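Local coordinates for putative oxygenase (Streptomyces viridochromogenes Tue57, PDB 4XAA), which probably acts as an iron- and 2-oxoglutarate-dependent oxygenase in orthosomycin biosynthesis, built on a double-stranded beta-helix and crystallised with nickel in its metal site, at residues F99-V104 / G132-C137; P103-A108 / A215-P220. One frame throughout, in Å; residues are numbered along the deposited sequence.

Interactions 1 and 2 lie side by side at one end of the large sheet of the double-stranded beta-helix, their centres 8 Å apart. Both draw on the chain that leaves helix 90-100 and becomes strand 105-114, and they share Pro103 and Val104. Strand 207-215 runs between strands 136-142 and 105-114, and its end joins the two contacts: Thr135 O lies 3.0 Å from Asp216 N, a probable hydrogen bond, while Val136 CG1 packs on Ala215 CB at 3.6 Å. The nickel held by His125, Asp127 and His196 is about 11 Å from the side chain of Val136 and about 12 Å from that of Thr107, so neither contact touches the metal.

Interaction 1: residues F99-V104 / G132-C137; sequences FVDGPV and GPRTVC
Phe99 O, a carbonyl in the last turn of helix 90-100, is gripped by two nitrogens of one arginine. Arg134 NE and Arg134 NH2 each donate to Phe99 O at 2.9 Å, a side-on grip in which both N-H groups converge on a single atom. The oxygen sits at the edge of the guanidinium, only 8° out of its plane. Seen from the carbonyl, NE approaches in plane, whereas NH2 stands above it; both bonds are bent, at 145°. An extended chain from CG to NE (chi3 174°) carries the group from the loop before strand 136-142 to the helix end.

Asp101, where the helix stops in a Schellman motif, lays its CB over the centre of one guanidinium face, 3.9 Å above the plane. Its carboxylate is not a salt-bridge partner: Asp101 OD2 stays 4.5 Å from Arg134 NH1, well out of the guanidinium plane, and probably contributes no more than a long-range attraction between opposite charges. Nearer the sheet, the buried Val100 presses CG2 against the arginine's own backbone, 3.4 Å from Arg134 O. Ile12 and Arg16 of helix 8-18 also touch the Arg134 side chain, and Asp191 accepts from its backbone N.

The contact thus joins a helix C-terminus to the loop entering a strand of the large sheet. Carbonyls at such an end carry the negative pole of the helix dipole, so the cationic guanidinium is probably favoured electrostatically here, while its paired donors fix the group's rotation against the helix.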
loop_
_atom_site.group_PDB
_atom_site.type_symbol
_atom_site.label_atom_id
_atom_site.label_comp_id
_atom_site.label_asym_id
_atom_site.label_seq_id
_atom_site.Cartn_x
_atom_site.Cartn_y
_atom_site.Cartn_z
ATOM N N PHE A 99 -4.233 -10.940 10.834
ATOM C CA PHE A 99 -5.004 -11.045 9.599
ATOM C C PHE A 99 -4.684 -12.313 8.836
ATOM O O PHE A 99 -5.568 -12.976 8.323
ATOM C CB PHE A 99 -4.767 -9.821 8.722
ATOM C CG PHE A 99 -5.712 -8.707 9.014
ATOM C CD1 PHE A 99 -5.619 -8.007 10.207
ATOM C CD2 PHE A 99 -6.741 -8.398 8.128
ATOM C CE1 PHE A 99 -6.513 -6.992 10.503
ATOM C CE2 PHE A 99 -7.630 -7.384 8.410
ATOM C CZ PHE A 99 -7.516 -6.676 9.597
ATOM N N VAL A 100 -3.417 -12.672 8.811
ATOM C CA VAL A 100 -2.964 -13.822 8.038
ATOM C C VAL A 100 -2.966 -15.090 8.908
ATOM O O VAL A 100 -2.730 -16.200 8.418
ATOM C CB VAL A 100 -1.566 -13.510 7.412
ATOM C CG1 VAL A 100 -0.436 -14.288 8.066
ATOM C CG2 VAL A 100 -1.613 -13.701 5.929
ATOM N N ASP A 101 -3.273 -14.904 10.194
ATOM C CA ASP A 101 -3.400 -15.990 11.167
ATOM C C ASP A 101 -2.143 -16.864 11.385
ATOM O O ASP A 101 -2.238 -18.087 11.466
ATOM C CB ASP A 101 -4.563 -16.899 10.781
ATOM C CG ASP A 101 -5.068 -17.708 11.960
ATOM O OD1 ASP A 101 -4.716 -17.354 13.102
ATOM O OD2 ASP A 101 -5.805 -18.691 11.756
ATOM N N GLY A 102 -0.973 -16.245 11.504
ATOM C CA GLY A 102 0.234 -16.980 11.852
ATOM C C GLY A 102 1.376 -16.001 11.925
ATOM O O GLY A 102 1.182 -14.822 11.672
ATOM N N PRO A 103 2.579 -16.478 12.257
ATOM C CA PRO A 103 3.723 -15.571 12.361
ATOM C C PRO A 103 4.160 -15.029 10.996
ATOM O O PRO A 103 4.066 -15.706 9.980
ATOM C CB PRO A 103 4.800 -16.456 12.972
ATOM C CG PRO A 103 4.475 -17.814 12.429
ATOM C CD PRO A 103 2.966 -17.879 12.479
ATOM N N VAL A 104 4.635 -13.791 10.985
ATOM C CA VAL A 104 5.060 -13.143 9.762
ATOM C C VAL A 104 6.359 -12.383 9.984
ATOM O O VAL A 104 6.696 -12.022 11.112
ATOM C CB VAL A 104 3.983 -12.161 9.218
ATOM C CG1 VAL A 104 2.731 -12.912 8.780
ATOM C CG2 VAL A 104 3.635 -11.104 10.252
ATOM N N GLY A 132 0.450 -19.322 -1.621
ATOM C CA GLY A 132 -0.960 -19.581 -1.445
ATOM C C GLY A 132 -1.681 -18.361 -0.910
ATOM O O GLY A 132 -1.047 -17.398 -0.475
ATOM N N PRO A 133 -3.021 -18.383 -0.954
ATOM C CA PRO A 133 -3.786 -17.262 -0.407
ATOM C C PRO A 133 -3.580 -17.175 1.090
ATOM O O PRO A 133 -3.246 -18.186 1.718
ATOM C CB PRO A 133 -5.239 -17.612 -0.744
ATOM C CG PRO A 133 -5.169 -18.670 -1.778
ATOM C CD PRO A 133 -3.891 -19.413 -1.545
ATOM N N ARG A 134 -3.762 -15.979 1.641
ATOM C CA ARG A 134 -3.631 -15.750 3.078
ATOM C C ARG A 134 -2.284 -16.210 3.621
ATOM O O ARG A 134 -2.213 -16.809 4.687
ATOM C CB ARG A 134 -4.758 -16.451 3.843
ATOM C CG ARG A 134 -5.283 -15.589 4.949
ATOM C CD ARG A 134 -6.083 -16.368 5.963
ATOM N NE ARG A 134 -6.435 -15.502 7.083
ATOM C CZ ARG A 134 -7.247 -15.848 8.069
ATOM N NH1 ARG A 134 -7.799 -17.051 8.071
ATOM N NH2 ARG A 134 -7.494 -14.993 9.058
ATOM N N THR A 135 -1.226 -15.913 2.879
ATOM C CA THR A 135 0.122 -16.343 3.231
ATOM C C THR A 135 1.065 -15.143 3.323
ATOM O O THR A 135 1.941 -15.093 4.191
ATOM C CB THR A 135 0.649 -17.367 2.205
ATOM O OG1 THR A 135 -0.107 -18.577 2.328
ATOM C CG2 THR A 135 2.098 -17.681 2.437
ATOM N N VAL A 136 0.865 -14.169 2.435
ATOM C CA VAL A 136 1.689 -12.964 2.399
ATOM C C VAL A 136 0.752 -11.780 2.203
ATOM O O VAL A 136 -0.084 -11.806 1.315
ATOM C CB VAL A 136 2.767 -13.021 1.253
ATOM C CG1 VAL A 136 3.810 -11.937 1.414
ATOM C CG2 VAL A 136 3.454 -14.361 1.225
ATOM N N CYS A 137 0.858 -10.757 3.042
ATOM C CA CYS A 137 0.014 -9.582 2.864
ATOM C C CYS A 137 0.805 -8.292 2.825
ATOM O O CYS A 137 1.948 -8.246 3.244
ATOM C CB CYS A 137 -1.038 -9.488 3.978
ATOM S SG CYS A 137 -0.330 -9.247 5.622
#

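Interaction 2: residues P103-A108 / A215-P220; sequences PVVPTA and ADPAAP
An antiparallel bridge at one end of the large sheet pairs the start of strand 105-114 with the last residue of strand 207-215. Val105 and Ala215 form a hydrogen-bonded pair: Val105 N donates to Ala215 O, and Ala215 N returns the bond to Val105 O, both at 2.9 Å. Ala215 O is also approached by the CA-H of Val104, with Val104 CA 3.2 Å away.

Past the bridge the segment 215-220 turns off the sheet. Asp216 to Ala219 make a type I turn, closed by Ala219 N to Asp216 O. Asp216 OD1 takes the N-H of Ala218 at 3.0 Å, an Asx turn; CG anti to the backbone N (chi1 -178°) sets OD1 where that N-H can reach it from above the carboxylate plane. At the next position the Pro217 ring leans back on the residues leading into strand 105-114, its CD 3.2 Å from Pro103 O and its CG 4.1 Å from Val105 CG2, the two side chains lying obliquely across each other.

Val105 and Ala215 put their side chains on one face of the sheet; Thr107 points toward the other segment, its CG2 3.8 Å from Ala215 CB, while its OG1 is hydrogen-bonded to Glu213.

Polar holding is therefore left mainly to backbone amides. Pro217 has no N-H to give Pro103 O, and its CD sits there instead, consistent with the pairing between these two segments stopping at this bridge; Asp216 still bonds Thr135.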
loop_
_atom_site.group_PDB
_atom_site.type_symbol
_atom_site.label_atom_id
_atom_site.label_comp_id
_atom_site.label_asym_id
_atom_site.label_seq_id
_atom_site.Cartn_x
_atom_site.Cartn_y
_atom_site.Cartn_z
ATOM N N PRO A 103 2.579 -16.478 12.257
ATOM C CA PRO A 103 3.723 -15.571 12.361
ATOM C C PRO A 103 4.160 -15.029 10.996
ATOM O O PRO A 103 4.066 -15.706 9.980
ATOM C CB PRO A 103 4.800 -16.456 12.972
ATOM C CG PRO A 103 4.475 -17.814 12.429
ATOM C CD PRO A 103 2.966 -17.879 12.479
ATOM N N VAL A 104 4.635 -13.791 10.985
ATOM C CA VAL A 104 5.060 -13.143 9.762
ATOM C C VAL A 104 6.359 -12.383 9.984
ATOM O O VAL A 104 6.696 -12.022 11.112
ATOM C CB VAL A 104 3.983 -12.161 9.218
ATOM C CG1 VAL A 104 2.731 -12.912 8.780
ATOM C CG2 VAL A 104 3.635 -11.104 10.252
ATOM N N VAL A 105 7.084 -12.162 8.895
ATOM C CA VAL A 105 8.274 -11.330 8.902
ATOM C C VAL A 105 8.156 -10.328 7.753
ATOM O O VAL A 105 7.685 -10.680 6.675
ATOM C CB VAL A 105 9.561 -12.184 8.775
ATOM C CG1 VAL A 105 10.760 -11.310 8.544
ATOM C CG2 VAL A 105 9.773 -13.024 10.032
ATOM N N PRO A 106 8.543 -9.063 7.993
ATOM C CA PRO A 106 8.488 -8.068 6.915
ATOM C C PRO A 106 9.455 -8.424 5.782
ATOM O O PRO A 106 10.558 -8.875 6.066
ATOM C CB PRO A 106 8.910 -6.773 7.613
ATOM C CG PRO A 106 9.761 -7.241 8.772
ATOM C CD PRO A 106 9.081 -8.491 9.242
ATOM N N THR A 107 9.058 -8.231 4.528
ATOM C CA THR A 107 9.915 -8.627 3.427
ATOM C C THR A 107 10.226 -7.481 2.470
ATOM O O THR A 107 11.053 -7.628 1.577
ATOM C CB THR A 107 9.289 -9.788 2.638
ATOM O OG1 THR A 107 7.945 -9.453 2.287
ATOM C CG2 THR A 107 9.270 -11.058 3.485
ATOM N N ALA A 108 9.578 -6.342 2.671
ATOM C CA ALA A 108 9.726 -5.199 1.771
ATOM C C ALA A 108 9.003 -3.980 2.321
ATOM O O ALA A 108 7.928 -4.079 2.905
ATOM C CB ALA A 108 9.197 -5.531 0.364
ATOM N N ALA A 215 5.198 -11.673 5.526
ATOM C CA ALA A 215 5.104 -13.011 4.965
ATOM C C ALA A 215 5.266 -14.111 5.987
ATOM O O ALA A 215 6.079 -14.006 6.893
ATOM C CB ALA A 215 6.153 -13.185 3.859
ATOM N N ASP A 216 4.476 -15.167 5.825
ATOM C CA ASP A 216 4.775 -16.448 6.430
ATOM C C ASP A 216 6.239 -16.739 6.126
ATOM O O ASP A 216 6.610 -16.786 4.960
ATOM C CB ASP A 216 3.865 -17.540 5.858
ATOM C CG ASP A 216 4.101 -18.910 6.492
ATOM O OD1 ASP A 216 5.146 -19.135 7.132
ATOM O OD2 ASP A 216 3.229 -19.782 6.345
ATOM N N PRO A 217 7.066 -16.933 7.166
ATOM C CA PRO A 217 8.513 -17.161 6.996
ATOM C C PRO A 217 8.830 -18.410 6.172
ATOM O O PRO A 217 9.891 -18.468 5.585
ATOM C CB PRO A 217 9.031 -17.307 8.443
ATOM C CG PRO A 217 7.991 -16.661 9.282
ATOM C CD PRO A 217 6.679 -16.886 8.587
ATOM N N ALA A 218 7.913 -19.371 6.103
ATOM C CA ALA A 218 8.117 -20.561 5.273
ATOM C C ALA A 218 7.837 -20.297 3.791
ATOM O O ALA A 218 8.098 -21.146 2.949
ATOM C CB ALA A 218 7.250 -21.701 5.768
ATOM N N ALA A 219 7.322 -19.117 3.471
ATOM C CA ALA A 219 6.975 -18.796 2.093
ATOM C C ALA A 219 8.200 -18.490 1.258
ATOM O O ALA A 219 9.089 -17.777 1.699
ATOM C CB ALA A 219 6.012 -17.614 2.041
ATOM N N PRO A 220 8.232 -19.016 0.027
ATOM C CA PRO A 220 9.268 -18.672 -0.943
ATOM C C PRO A 220 9.300 -17.178 -1.227
ATOM O O PRO A 220 8.263 -16.521 -1.154
ATOM C CB PRO A 220 8.856 -19.460 -2.183
ATOM C CG PRO A 220 7.411 -19.760 -1.998
ATOM C CD PRO A 220 7.243 -19.951 -0.534
#